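Local coordinates for protein tyrocidine synthase 3 (Brevibacillus parabrevis, PDB 4MRT) that probably carries the growing peptide on a phosphopantetheine arm, as a peptidyl carrier domain of the synthetase that assembles tyrocidine, at residues Tyr7-Glu15 against Val28-Asn36; His43-Ala51 against Glu61-Ala69. The protein carries 1 engineered substitution. One frame throughout, in Å; residues are numbered along the deposited sequence.

Interaction 1. Residues Tyr7-Glu15 against Val28-Asn36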
loop_
_atom_site.group_PDB
_atom_site.type_symbol
_atom_site.label_atom_id
_atom_site.label_comp_id
_atom_site.label_asym_id
_atom_site.label_seq_id
_atom_site.Cartn_x
_atom_site.Cartn_y
_atom_site.Cartn_z
ATOM N N TYR A 7 15.597 12.160 -16.945
ATOM C CA TYR A 7 15.446 10.922 -17.758
ATOM C C TYR A 7 16.800 10.395 -18.249
ATOM O O TYR A 7 17.577 11.141 -18.843
ATOM C CB TYR A 7 14.501 11.178 -18.945
ATOM C CG TYR A 7 14.494 10.057 -19.962
ATOM C CD1 TYR A 7 13.718 8.914 -19.776
ATOM C CD2 TYR A 7 15.291 10.135 -21.115
ATOM C CE1 TYR A 7 13.735 7.878 -20.707
ATOM C CE2 TYR A 7 15.317 9.112 -22.049
ATOM C CZ TYR A 7 14.536 7.992 -21.847
ATOM O OH TYR A 7 14.584 6.979 -22.766
ATOM N N VAL A 8 17.055 9.106 -18.035
ATOM C CA VAL A 8 18.245 8.454 -18.571
ATOM C C VAL A 8 17.829 7.237 -19.383
ATOM O O VAL A 8 17.214 6.306 -18.868
ATOM C CB VAL A 8 19.252 8.044 -17.450
ATOM C CG1 VAL A 8 20.525 7.463 -18.046
ATOM C CG2 VAL A 8 19.560 9.234 -16.551
ATOM N N ALA A 9 18.187 7.230 -20.669
ATOM C CA ALA A 9 17.783 6.142 -21.558
ATOM C C ALA A 9 18.537 4.897 -21.134
ATOM O O ALA A 9 19.645 5.023 -20.612
ATOM C CB ALA A 9 18.104 6.486 -23.011
ATOM N N PRO A 10 17.944 3.702 -21.335
ATOM C CA PRO A 10 18.656 2.454 -21.070
ATOM C C PRO A 10 19.940 2.306 -21.884
ATOM O O PRO A 10 19.991 2.728 -23.057
ATOM C CB PRO A 10 17.654 1.378 -21.466
ATOM C CG PRO A 10 16.308 2.013 -21.294
ATOM C CD PRO A 10 16.489 3.495 -21.458
ATOM N N THR A 11 20.954 1.708 -21.261
ATOM C CA THR A 11 22.298 1.620 -21.828
ATOM C C THR A 11 22.737 0.186 -22.149
ATOM O O THR A 11 23.842 -0.029 -22.652
ATOM C CB THR A 11 23.326 2.206 -20.841
ATOM O OG1 THR A 11 23.397 1.377 -19.672
ATOM C CG2 THR A 11 22.932 3.621 -20.435
ATOM N N ASN A 12 21.896 -0.795 -21.844
ATOM C CA ASN A 12 22.212 -2.203 -22.125
ATOM C C ASN A 12 20.944 -3.041 -22.191
ATOM O O ASN A 12 19.849 -2.541 -21.907
ATOM C CB ASN A 12 23.221 -2.782 -21.111
ATOM C CG ASN A 12 22.643 -2.948 -19.709
ATOM O OD1 ASN A 12 21.642 -3.647 -19.498
ATOM N ND2 ASN A 12 23.308 -2.347 -18.733
ATOM N N ALA A 13 21.093 -4.308 -22.569
ATOM C CA ALA A 13 19.944 -5.176 -22.844
ATOM C C ALA A 13 19.082 -5.456 -21.604
ATOM O O ALA A 13 17.865 -5.609 -21.713
ATOM C CB ALA A 13 20.409 -6.486 -23.463
ATOM N N VAL A 14 19.717 -5.540 -20.436
ATOM C CA VAL A 14 18.995 -5.868 -19.210
ATOM C C VAL A 14 18.192 -4.664 -18.732
ATOM O O VAL A 14 17.058 -4.816 -18.302
ATOM C CB VAL A 14 19.939 -6.392 -18.112
ATOM C CG1 VAL A 14 19.153 -6.742 -16.858
ATOM C CG2 VAL A 14 20.688 -7.620 -18.613
ATOM N N GLU A 15 18.763 -3.469 -18.837
ATOM C CA GLU A 15 18.033 -2.257 -18.521
ATOM C C GLU A 15 16.838 -2.087 -19.460
ATOM O O GLU A 15 15.733 -1.780 -19.000
ATOM C CB GLU A 15 18.946 -1.042 -18.578
ATOM C CG GLU A 15 19.988 -1.055 -17.468
ATOM C CD GLU A 15 21.030 0.018 -17.608
ATOM O OE1 GLU A 15 21.142 0.608 -18.708
ATOM O OE2 GLU A 15 21.743 0.262 -16.611
ATOM N N VAL A 28 2.893 2.748 -18.807
ATOM C CA VAL A 28 3.505 4.045 -19.065
ATOM C C VAL A 28 4.676 3.798 -19.990
ATOM O O VAL A 28 5.302 2.740 -19.946
ATOM C CB VAL A 28 3.935 4.830 -17.776
ATOM C CG1 VAL A 28 3.139 4.394 -16.549
ATOM C CG2 VAL A 28 5.426 4.729 -17.497
ATOM N N SER A 29 4.960 4.776 -20.836
ATOM C CA SER A 29 5.941 4.597 -21.903
ATOM C C SER A 29 7.186 5.439 -21.627
ATOM O O SER A 29 7.103 6.525 -21.032
ATOM C CB SER A 29 5.303 4.980 -23.242
ATOM O OG SER A 29 6.259 4.892 -24.284
ATOM N N GLY A 30 8.340 4.925 -22.036
ATOM C CA GLY A 30 9.576 5.710 -22.025
ATOM C C GLY A 30 10.139 5.955 -20.639
ATOM O O GLY A 30 10.374 7.099 -20.243
ATOM N N ILE A 31 10.324 4.880 -19.886
ATOM C CA ILE A 31 10.830 4.990 -18.505
ATOM C C ILE A 31 12.354 5.112 -18.531
ATOM O O ILE A 31 13.010 4.341 -19.194
ATOM C CB ILE A 31 10.387 3.770 -17.647
ATOM C CG1 ILE A 31 8.852 3.714 -17.567
ATOM C CG2 ILE A 31 10.995 3.830 -16.241
ATOM C CD1 ILE A 31 8.286 2.418 -16.999
ATOM N N GLY A 32 12.906 6.080 -17.810
ATOM C CA GLY A 32 14.353 6.191 -17.645
ATOM C C GLY A 32 14.873 5.229 -16.579
ATOM O O GLY A 32 14.093 4.682 -15.784
ATOM N N ILE A 33 16.187 5.034 -16.534
ATOM C CA ILE A 33 16.749 4.002 -15.674
ATOM C C ILE A 33 17.022 4.516 -14.265
ATOM O O ILE A 33 17.434 3.750 -13.397
ATOM C CB ILE A 33 18.031 3.357 -16.278
ATOM C CG1 ILE A 33 19.117 4.408 -16.531
ATOM C CG2 ILE A 33 17.678 2.614 -17.553
ATOM C CD1 ILE A 33 20.491 3.829 -16.792
ATOM N N LEU A 34 16.819 5.816 -14.054
ATOM C CA LEU A 34 16.892 6.423 -12.742
ATOM C C LEU A 34 15.485 6.782 -12.202
ATOM O O LEU A 34 15.373 7.441 -11.183
ATOM C CB LEU A 34 17.757 7.691 -12.813
ATOM C CG LEU A 34 19.243 7.667 -12.445
ATOM C CD1 LEU A 34 19.970 6.363 -12.759
ATOM C CD2 LEU A 34 19.937 8.847 -13.076
ATOM N N ASP A 35 14.424 6.401 -12.913
ATOM C CA ASP A 35 13.062 6.747 -12.497
ATOM C C ASP A 35 12.726 5.884 -11.280
ATOM O O ASP A 35 12.933 4.674 -11.277
ATOM C CB ASP A 35 12.016 6.470 -13.582
ATOM C CG ASP A 35 12.107 7.423 -14.783
ATOM O OD1 ASP A 35 12.869 8.406 -14.749
ATOM O OD2 ASP A 35 11.385 7.170 -15.785
ATOM N N ASN A 36 12.220 6.505 -10.251
ATOM C CA ASN A 36 11.766 5.746 -9.088
ATOM C C ASN A 36 10.434 5.039 -9.359
ATOM O O ASN A 36 9.437 5.689 -9.629
ATOM C CB ASN A 36 11.644 6.657 -7.882
ATOM C CG ASN A 36 11.247 5.894 -6.635
ATOM O OD1 ASN A 36 10.349 5.080 -6.673
ATOM N ND2 ASN A 36 11.948 6.130 -5.543
HETATM O O HOH W 1 15.731 8.345 -15.406
#
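In this four-helix carrier-protein fold, the N-terminal arm leading into helix 13-26 lies against the loop that follows the same helix, and V8 meets the type I turn G32-D35 there. I33 N gives its hydrogen to V8 O (2.8 Å). A water accepts from V8 N and L34 N and donates to D35 OD1, a second polar tie between arm and turn. I33 carries most of the apolar contact: its CG1 packs on V8 CG1 (3.7 Å), its CG2 touches P10 CA (3.7 Å), and its CD1 reaches the carboxylate of E15. With CG1 set between the backbone N and the carbonyl carbon (chi1 59°), the I33 side chain reaches across to V8 and E15. E15 OE1, in the first turn of the helix, is gripped twice by T11 of the arm, through N (2.8 Å) and OG1 (2.6 Å), while N12 OD1 caps the helix by accepting from E15 N. An alanine at E15 would take the carboxylate away and would probably leave T11 N and OG1 without their acceptor and I33 CD1 less covered. The Y7 ring meets the loop backbone, CE1 standing 3.5 Å from G32 N; V8 CG2 touches L34 CD2 at 3.5 Å.

Interaction 2. Residues His43-Ala51 against Glu61-Ala69. Engineered in segment 43-51: A44 (natural residue Ser). With COA (coenzyme A), chain D.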
loop_
_atom_site.group_PDB
_atom_site.type_symbol
_atom_site.label_atom_id
_atom_site.label_comp_id
_atom_site.label_asym_id
_atom_site.label_seq_id
_atom_site.Cartn_x
_atom_site.Cartn_y
_atom_site.Cartn_z
ATOM N N HIS A 43 3.334 0.471 -7.211
ATOM C CA HIS A 43 2.854 0.199 -5.858
ATOM C C HIS A 43 3.017 -1.306 -5.652
ATOM O O HIS A 43 3.463 -2.005 -6.564
ATOM C CB HIS A 43 1.415 0.700 -5.641
ATOM C CG HIS A 43 0.450 0.268 -6.692
ATOM N ND1 HIS A 43 -0.247 -0.915 -6.615
ATOM C CD2 HIS A 43 0.072 0.853 -7.852
ATOM C CE1 HIS A 43 -1.009 -1.046 -7.685
ATOM N NE2 HIS A 43 -0.834 0.015 -8.454
ATOM N N ALA A 44 2.663 -1.799 -4.463
ATOM C CA ALA A 44 3.044 -3.122 -4.031
ATOM C C ALA A 44 2.595 -4.227 -4.949
ATOM O O ALA A 44 3.372 -5.113 -5.248
ATOM C CB ALA A 44 2.517 -3.384 -2.641
ATOM N N LEU A 45 1.328 -4.205 -5.337
ATOM C CA LEU A 45 0.788 -5.215 -6.200
ATOM C C LEU A 45 1.575 -5.270 -7.514
ATOM O O LEU A 45 1.952 -6.350 -7.956
ATOM C CB LEU A 45 -0.724 -4.996 -6.465
ATOM C CG LEU A 45 -1.398 -6.221 -7.115
ATOM C CD1 LEU A 45 -1.117 -7.461 -6.276
ATOM C CD2 LEU A 45 -2.902 -6.015 -7.320
ATOM N N LYS A 46 1.841 -4.118 -8.098
ATOM C CA LYS A 46 2.627 -4.055 -9.338
ATOM C C LYS A 46 4.106 -4.428 -9.125
ATOM O O LYS A 46 4.740 -4.927 -10.038
ATOM C CB LYS A 46 2.515 -2.688 -9.983
ATOM C CG LYS A 46 1.150 -2.439 -10.602
ATOM C CD LYS A 46 1.127 -1.074 -11.250
ATOM C CE LYS A 46 -0.222 -0.692 -11.845
ATOM N NZ LYS A 46 -0.947 -1.871 -12.365
ATOM N N ALA A 47 4.645 -4.202 -7.917
ATOM C CA ALA A 47 6.000 -4.659 -7.604
ATOM C C ALA A 47 6.065 -6.191 -7.670
ATOM O O ALA A 47 7.080 -6.731 -8.107
ATOM C CB ALA A 47 6.452 -4.145 -6.231
ATOM N N MET A 48 4.975 -6.879 -7.269
ATOM C CA MET A 48 4.924 -8.361 -7.279
ATOM C C MET A 48 4.964 -8.846 -8.726
ATOM O O MET A 48 5.668 -9.783 -9.031
ATOM C CB MET A 48 3.645 -8.961 -6.675
ATOM C CG MET A 48 3.227 -8.551 -5.274
ATOM S SD MET A 48 4.515 -8.773 -4.053
ATOM C CE MET A 48 5.152 -7.111 -4.089
ATOM N N ALA A 49 4.127 -8.241 -9.564
ATOM C CA ALA A 49 4.124 -8.513 -10.990
ATOM C C ALA A 49 5.499 -8.264 -11.588
ATOM O O ALA A 49 5.951 -9.060 -12.412
ATOM C CB ALA A 49 3.087 -7.663 -11.703
ATOM N N VAL A 50 6.170 -7.184 -11.193
ATOM C CA VAL A 50 7.545 -6.956 -11.662
ATOM C C VAL A 50 8.475 -8.106 -11.282
ATOM O O VAL A 50 9.235 -8.575 -12.135
ATOM C CB VAL A 50 8.147 -5.612 -11.197
ATOM C CG1 VAL A 50 9.658 -5.544 -11.459
ATOM C CG2 VAL A 50 7.456 -4.462 -11.891
ATOM N N ALA A 51 8.431 -8.541 -10.019
ATOM C CA ALA A 51 9.265 -9.639 -9.530
ATOM C C ALA A 51 8.939 -10.988 -10.197
ATOM O O ALA A 51 9.840 -11.780 -10.506
ATOM C CB ALA A 51 9.140 -9.751 -8.015
ATOM N N GLU A 61 15.431 -14.678 -8.574
ATOM C CA GLU A 61 14.523 -14.361 -7.490
ATOM C C GLU A 61 14.796 -12.927 -7.086
ATOM O O GLU A 61 15.869 -12.624 -6.572
ATOM C CB GLU A 61 14.792 -15.282 -6.297
ATOM C CG GLU A 61 13.613 -15.439 -5.355
ATOM C CD GLU A 61 12.750 -16.642 -5.701
ATOM O OE1 GLU A 61 12.251 -17.299 -4.760
ATOM O OE2 GLU A 61 12.572 -16.937 -6.907
ATOM N N LEU A 62 13.844 -12.036 -7.344
ATOM C CA LEU A 62 13.979 -10.641 -6.929
ATOM C C LEU A 62 13.257 -10.448 -5.598
ATOM O O LEU A 62 12.032 -10.315 -5.580
ATOM C CB LEU A 62 13.388 -9.710 -7.989
ATOM C CG LEU A 62 13.374 -8.207 -7.724
ATOM C CD1 LEU A 62 14.767 -7.731 -7.360
ATOM C CD2 LEU A 62 12.847 -7.449 -8.934
ATOM N N PRO A 63 14.006 -10.419 -4.474
ATOM C CA PRO A 63 13.301 -10.185 -3.219
ATOM C C PRO A 63 12.636 -8.814 -3.259
ATOM O O PRO A 63 13.174 -7.857 -3.814
ATOM C CB PRO A 63 14.417 -10.256 -2.163
ATOM C CG PRO A 63 15.539 -11.000 -2.834
ATOM C CD PRO A 63 15.458 -10.527 -4.259
ATOM N N LEU A 64 11.435 -8.728 -2.721
ATOM C CA LEU A 64 10.687 -7.495 -2.803
ATOM C C LEU A 64 11.378 -6.364 -2.085
ATOM O O LEU A 64 11.335 -5.227 -2.555
ATOM C CB LEU A 64 9.265 -7.686 -2.311
ATOM C CG LEU A 64 8.279 -8.181 -3.375
ATOM C CD1 LEU A 64 8.242 -7.248 -4.573
ATOM C CD2 LEU A 64 8.558 -9.599 -3.838
ATOM N N LYS A 65 12.023 -6.675 -0.963
ATOM C CA LYS A 65 12.727 -5.677 -0.173
ATOM C C LYS A 65 13.825 -4.992 -0.991
ATOM O O LYS A 65 14.098 -3.821 -0.796
ATOM C CB LYS A 65 13.306 -6.288 1.124
ATOM C CG LYS A 65 14.574 -7.116 0.946
ATOM C CD LYS A 65 14.824 -8.093 2.090
ATOM C CE LYS A 65 14.844 -7.386 3.437
ATOM N NZ LYS A 65 15.553 -8.179 4.488
ATOM N N VAL A 66 14.434 -5.726 -1.920
ATOM C CA VAL A 66 15.417 -5.147 -2.833
ATOM C C VAL A 66 14.799 -4.132 -3.792
ATOM O O VAL A 66 15.353 -3.047 -3.994
ATOM C CB VAL A 66 16.154 -6.254 -3.612
ATOM C CG1 VAL A 66 16.982 -5.657 -4.750
ATOM C CG2 VAL A 66 17.030 -7.043 -2.647
ATOM N N LEU A 67 13.648 -4.459 -4.378
ATOM C CA LEU A 67 12.955 -3.518 -5.251
ATOM C C LEU A 67 12.571 -2.239 -4.504
ATOM O O LEU A 67 12.735 -1.127 -5.007
ATOM C CB LEU A 67 11.734 -4.199 -5.865
ATOM C CG LEU A 67 10.852 -3.408 -6.829
ATOM C CD1 LEU A 67 11.630 -2.501 -7.773
ATOM C CD2 LEU A 67 10.018 -4.399 -7.621
ATOM N N PHE A 68 12.096 -2.386 -3.271
ATOM C CA PHE A 68 11.731 -1.214 -2.458
ATOM C C PHE A 68 12.928 -0.372 -2.023
ATOM O O PHE A 68 12.835 0.850 -1.908
ATOM C CB PHE A 68 10.938 -1.674 -1.235
ATOM C CG PHE A 68 9.496 -1.868 -1.518
ATOM C CD1 PHE A 68 8.613 -0.798 -1.408
ATOM C CD2 PHE A 68 9.012 -3.098 -1.905
ATOM C CE1 PHE A 68 7.278 -0.973 -1.670
ATOM C CE2 PHE A 68 7.671 -3.269 -2.177
ATOM C CZ PHE A 68 6.802 -2.216 -2.058
ATOM N N ALA A 69 14.047 -1.045 -1.753
ATOM C CA ALA A 69 15.257 -0.401 -1.261
ATOM C C ALA A 69 15.960 0.446 -2.330
ATOM O O ALA A 69 16.498 1.494 -2.021
ATOM C CB ALA A 69 16.207 -1.462 -0.732
HETATM N N1A COA D . 4.417 -0.489 7.042
HETATM C C2A COA D . 3.197 0.069 7.167
HETATM N N3A COA D . 2.761 1.090 6.431
HETATM C C4A COA D . 3.578 1.647 5.502
HETATM C C5A COA D . 4.930 1.113 5.310
HETATM C C6A COA D . 5.322 -0.019 6.151
HETATM N N6A COA D . 6.552 -0.552 6.016
HETATM N N7A COA D . 5.518 1.835 4.336
HETATM C C8A COA D . 4.626 2.774 3.951
HETATM N N9A COA D . 3.478 2.662 4.662
HETATM C C1B COA D . 2.247 3.472 4.496
HETATM C C2B COA D . 2.515 4.917 4.119
HETATM O O2B COA D . 1.622 5.748 4.888
HETATM C C3B COA D . 2.106 4.953 2.651
HETATM O O3B COA D . 1.608 6.217 2.236
HETATM P P3B COA D . 2.428 7.223 1.268
HETATM O O7A COA D . 1.386 8.036 0.564
HETATM O O8A COA D . 3.269 8.076 2.179
HETATM O O9A COA D . 3.244 6.325 0.394
HETATM C C4B COA D . 0.964 3.964 2.652
HETATM O O4B COA D . 1.435 2.902 3.443
HETATM C C5B COA D . 0.538 3.453 1.299
HETATM O O5B COA D . -0.225 2.266 1.502
HETATM P P1A COA D . -0.752 1.495 0.196
HETATM O O1A COA D . -1.551 2.455 -0.635
HETATM O O2A COA D . -1.451 0.248 0.676
HETATM O O3A COA D . 0.607 1.214 -0.581
HETATM P P2A COA D . 0.973 -0.192 -1.269
HETATM O O4A COA D . -0.237 -1.090 -1.490
HETATM O O5A COA D . 1.818 0.135 -2.511
HETATM O O6A COA D . 2.008 -0.932 -0.255
HETATM C CBP COA D . 3.138 -1.533 1.844
HETATM C CCP COA D . 2.362 -0.476 1.045
HETATM C CDP COA D . 3.077 -3.013 1.496
HETATM C CEP COA D . 3.770 -1.095 3.142
HETATM C CAP COA D . 4.487 -1.354 1.004
HETATM O OAP COA D . 4.883 0.020 0.846
HETATM C C9P COA D . 5.747 -2.062 1.534
HETATM O O9P COA D . 5.872 -3.286 1.492
HETATM N N8P COA D . 6.717 -1.306 2.061
HETATM C C7P COA D . 7.908 -1.888 2.675
HETATM C C6P COA D . 9.065 -2.053 1.701
HETATM C C5P COA D . 10.320 -2.528 2.426
HETATM O O5P COA D . 10.340 -3.687 2.800
HETATM N N4P COA D . 11.351 -1.665 2.596
HETATM C C3P COA D . 12.598 -2.009 3.299
HETATM C C2P COA D . 13.864 -1.970 2.433
HETATM S S1P COA D . 15.317 -2.654 3.313
HETATM O O HOH W 2 11.504 -12.855 -8.640
#
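A44 N, in the first turn of helix 44-58, donates to phosphate oxygen O5A of coenzyme A (2.9 Å, N-H...O angle 155°), and H43 CB closes on the same atom at 3.2 Å. A44 is an engineered replacement of the natural serine, in this family the phosphopantetheine attachment point, so the coenzyme A arm lies where the prosthetic arm would probably start. F68 of helix 64-69 lays one ring face under the pantetheine arm, COA C6P lying 3.3 Å from F68 CG, while A44 CA sits at the ring edge. F68 CG points anti to its carbonyl carbon (chi1 -84°), which swings the ring back toward helix 44-58. Behind it the axes of segments 44-51 and 64-69 approach to 10.4 Å and cross at 116°, with A47, V50 and A51 packed against leucines. A47 CB touches L67 CD2 (3.8 Å) and L64 CD1 (3.9 Å); V50 and L67 cross at about a right angle, and A51 CB comes to 3.8 Å from L62 O. A water donates to A51 O and accepts from L62 N. The chemistry is divided: a helix N-terminus, whose dipole would probably favour the phosphate, receives a diphosphate oxygen beside the pantetheine arm, whereas helix 64-69 offers that arm an aromatic surface.

How the interactions relate
The two contacts come in series along the chain, interaction 1 closing before interaction 2 opens, and sit on opposite sides of the chain's centre, with their own centres about 17 Å apart and their nearest atoms about 6 Å apart. Helix 13-26 joins the two segments of interaction 1, and helix 44-58 carries the first segment of interaction 2. Both contacts also lean on helix 73-81: I33 touches I73, while L62 and L67 touch L76. V50 of interaction 2 packs on W22, which I31 of interaction 1 touches as well. Coenzyme A lies at interaction 2, where another protein chain also binds it; interaction 1 lies across the bundle centre from it.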